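Local coordinates for protein AT27789p (Drosophila melanogaster, PDB 5UZN) that probably binds mRNA through quasi-RNA recognition motifs, of which this chain is the third, in the fly hnRNP F/H homolog Glorund, at residues R16-T21 against E72-R77. Numbering follows the deposited sequence. Where two conformers were deposited one is given.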
ATOM      1  N   ARG A  16       3.993   0.206   6.091  1.00 13.31           N
ATOM      2  CA  ARG A  16       5.300  -0.176   6.596  1.00 13.55           C
ATOM      3  C   ARG A  16       5.376  -1.680   6.832  1.00 22.43           C
ATOM      4  O   ARG A  16       4.353  -2.351   7.015  1.00 18.00           O
ATOM      5  CB  ARG A  16       5.633   0.580   7.884  1.00 19.71           C
ATOM      6  CG  ARG A  16       5.672   2.086   7.678  1.00 21.85           C
ATOM      7  CD  ARG A  16       6.025   2.820   8.952  1.00 19.78           C
ATOM      8  NE  ARG A  16       7.460   2.892   9.152  1.00 42.01           N
ATOM      9  CZ  ARG A  16       8.229   3.773   8.521  1.00 34.60           C
ATOM     10  NH1 ARG A  16       7.676   4.635   7.657  1.00 33.65           N
ATOM     11  NH2 ARG A  16       9.531   3.808   8.764  1.00 40.89           N
ATOM     12  N   GLY A  17       6.599  -2.202   6.817  1.00 19.19           N
ATOM     13  CA  GLY A  17       6.815  -3.612   7.078  1.00 21.51           C
ATOM     14  C   GLY A  17       6.756  -4.523   5.875  1.00 29.06           C
ATOM     15  O   GLY A  17       6.646  -5.738   6.053  1.00 22.40           O
ATOM     16  N   LEU A  18       6.816  -3.986   4.660  1.00 16.87           N
ATOM     17  CA  LEU A  18       6.773  -4.858   3.490  1.00 16.88           C
ATOM     18  C   LEU A  18       8.055  -5.675   3.436  1.00 21.42           C
ATOM     19  O   LEU A  18       9.117  -5.162   3.801  1.00 21.19           O
ATOM     20  CB  LEU A  18       6.659  -4.056   2.186  1.00 17.50           C
ATOM     21  CG  LEU A  18       5.312  -3.582   1.666  1.00 16.91           C
ATOM     22  CD1 LEU A  18       4.736  -2.549   2.601  1.00 16.39           C
ATOM     23  CD2 LEU A  18       5.490  -3.033   0.247  1.00 18.40           C
ATOM     24  N   PRO A  19       7.993  -6.924   2.964  1.00 20.36           N
ATOM     25  CA  PRO A  19       9.221  -7.666   2.651  1.00 26.19           C
ATOM     26  C   PRO A  19       9.939  -7.052   1.456  1.00 24.79           C
ATOM     27  O   PRO A  19       9.320  -6.482   0.565  1.00 16.93           O
ATOM     28  CB  PRO A  19       8.715  -9.073   2.306  1.00 23.36           C
ATOM     29  CG  PRO A  19       7.246  -9.096   2.630  1.00 25.73           C
ATOM     30  CD  PRO A  19       6.769  -7.684   2.656  1.00 22.93           C
ATOM     31  N   TYR A  20      11.262  -7.211   1.414  1.00 24.99           N
ATOM     32  CA  TYR A  20      12.014  -6.626   0.312  0.53 24.79           C
ATOM     33  C   TYR A  20      11.789  -7.364  -1.002  1.00 25.11           C
ATOM     34  O   TYR A  20      12.248  -6.890  -2.051  1.00 28.68           O
ATOM     35  CB  TYR A  20      13.497  -6.576   0.682  0.53 25.45           C
ATOM     36  CG  TYR A  20      13.795  -5.771   1.948  0.53 24.16           C
ATOM     37  CD1 TYR A  20      12.978  -4.710   2.334  0.53 23.63           C
ATOM     38  CD2 TYR A  20      14.891  -6.074   2.753  0.53 31.64           C
ATOM     39  CE1 TYR A  20      13.245  -3.977   3.482  0.53 20.47           C
ATOM     40  CE2 TYR A  20      15.169  -5.336   3.904  0.53 28.88           C
ATOM     41  CZ  TYR A  20      14.335  -4.291   4.260  0.53 28.95           C
ATOM     42  OH  TYR A  20      14.592  -3.557   5.402  0.53 28.92           O
ATOM     43  N   THR A  21      11.072  -8.490  -0.985  1.00 21.65           N
ATOM     44  CA  THR A  21      10.648  -9.157  -2.209  1.00 23.84           C
ATOM     45  C   THR A  21       9.235  -8.782  -2.645  1.00 17.57           C
ATOM     46  O   THR A  21       8.743  -9.335  -3.624  1.00 21.62           O
ATOM     47  CB  THR A  21      10.725 -10.687  -2.060  1.00 28.72           C
ATOM     48  OG1 THR A  21      10.120 -11.087  -0.826  1.00 22.22           O
ATOM     49  CG2 THR A  21      12.154 -11.156  -2.088  1.00 30.42           C
ATOM     50  N   GLU A  72      -4.227 -10.713   5.930  1.00 32.47           N
ATOM     51  CA  GLU A  72      -3.619 -10.669   7.253  1.00 39.67           C
ATOM     52  C   GLU A  72      -2.134 -10.359   7.166  1.00 29.35           C
ATOM     53  O   GLU A  72      -1.588  -9.693   8.045  1.00 36.97           O
ATOM     54  CB  GLU A  72      -3.882 -11.990   7.978  1.00 50.83           C
ATOM     55  CG  GLU A  72      -5.376 -12.346   7.992  1.00 65.30           C
ATOM     56  CD  GLU A  72      -5.652 -13.791   8.369  1.00 78.16           C
ATOM     57  OE1 GLU A  72      -6.179 -14.541   7.515  1.00 73.93           O
ATOM     58  OE2 GLU A  72      -5.350 -14.171   9.521  1.00 77.54           O
ATOM     59  N   GLN A  73      -1.480 -10.793   6.099  1.00 34.15           N
ATOM     60  CA  GLN A  73      -0.057 -10.584   5.918  1.00 22.29           C
ATOM     61  C   GLN A  73       0.195 -10.322   4.444  1.00 14.71           C
ATOM     62  O   GLN A  73      -0.613 -10.683   3.588  1.00 21.97           O
ATOM     63  CB  GLN A  73       0.773 -11.803   6.364  1.00 26.17           C
ATOM     64  CG  GLN A  73       0.743 -12.111   7.850  1.00 29.28           C
ATOM     65  CD  GLN A  73       1.807 -13.132   8.238  1.00 31.83           C
ATOM     66  OE1 GLN A  73       1.938 -14.186   7.609  1.00 28.54           O
ATOM     67  NE2 GLN A  73       2.584 -12.813   9.270  1.00 38.75           N
ATOM     68  N   MET A  74       1.314  -9.670   4.149  1.00 18.37           N
ATOM     69  CA  MET A  74       1.871  -9.674   2.798  1.00 18.31           C
ATOM     70  C   MET A  74       3.069 -10.610   2.830  1.00 21.32           C
ATOM     71  O   MET A  74       4.002 -10.394   3.610  1.00 19.07           O
ATOM     72  CB  MET A  74       2.293  -8.279   2.361  1.00 20.97           C
ATOM     73  CG  MET A  74       2.708  -8.213   0.912  1.00 25.65           C
ATOM     74  SD  MET A  74       3.379  -6.591   0.529  1.00 25.60           S
ATOM     75  CE  MET A  74       1.980  -5.538   0.933  1.00 19.88           C
ATOM     76  N   GLY A  75       3.042 -11.646   2.013  1.00 23.37           N
ATOM     77  CA  GLY A  75       4.011 -12.701   2.234  1.00 31.00           C
ATOM     78  C   GLY A  75       3.817 -13.220   3.641  1.00 22.99           C
ATOM     79  O   GLY A  75       2.714 -13.598   4.041  1.00 24.70           O
ATOM     80  N   SER A  76       4.872 -13.195   4.444  1.00 25.54           N
ATOM     81  CA  SER A  76       4.751 -13.643   5.822  1.00 28.63           C
ATOM     82  C   SER A  76       5.074 -12.520   6.798  1.00 31.17           C
ATOM     83  O   SER A  76       5.550 -12.783   7.900  1.00 23.10           O
ATOM     84  CB  SER A  76       5.642 -14.854   6.096  1.00 31.32           C
ATOM     85  OG  SER A  76       6.874 -14.784   5.397  1.00 29.63           O
ATOM     86  N   ARG A  77       4.827 -11.266   6.400  1.00 22.57           N
ATOM     87  CA  ARG A  77       5.028 -10.106   7.267  1.00 25.30           C
ATOM     88  C   ARG A  77       3.695  -9.431   7.556  1.00 20.93           C
ATOM     89  O   ARG A  77       2.812  -9.385   6.703  1.00 20.95           O
ATOM     90  CB  ARG A  77       5.990  -9.082   6.648  1.00 26.97           C
ATOM     91  CG  ARG A  77       7.445  -9.555   6.597  1.00 34.50           C
ATOM     92  CD  ARG A  77       8.325  -8.471   6.032  1.00 48.77           C
ATOM     93  NE  ARG A  77       9.464  -8.141   6.879  1.00 55.60           N
ATOM     94  CZ  ARG A  77      10.684  -8.645   6.711  1.00 57.97           C
ATOM     95  NH1 ARG A  77      11.667  -8.284   7.526  1.00 58.24           N
ATOM     96  NH2 ARG A  77      10.929  -9.505   5.727  1.00 50.49           N
TER
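The pyrrolidine ring of P19 lies against the aliphatic stem of R77, the two side chains running past each other in opposite directions, with P19 CG 3.6 Å from R77 CD. In this quasi-RNA recognition motif, the contact joins the loop between strand 11-16 and helix 24-31 to the type II' turn from M74 to R77, which precedes strand 80-86. R77 N to M74 O (3.0 Å) closes the turn, and M74 N to R77 O pairs the same two residues a second time, while no hydrogen bond crosses between the loops. The same ring also meets the turn's backbone, P19 CG standing 3.6 Å from M74 O. On the side facing the protein interior, M74 has CG anti to the backbone N (chi1 -173°) and its chain extended to SD before bending at chi3 (-59°), which brings the sulfur within 3.8 Å of L18 CG. V27 of helix 24-31 and I79 touch both L18 and M74, so this inner part of the contact merges with the packing between helix and sheet. An alanine in place of P19 would keep CB but lose CG and CD, which is likely to open a gap beside R77 CD and M74 O and leave the arginine stem freer to turn. G17 has backbone angles (phi 89°) at which a CB would press on the carbonyl O of R16, and its own carbonyl O faces the arginine stem. Farther out, the guanidinium of R77 continues past P19, its NH2 4.0 Å from P19 CA. R77 CD lies 3.2 Å from G17 O, a close carbon-to-oxygen contact and not a hydrogen bond of the guanidinium.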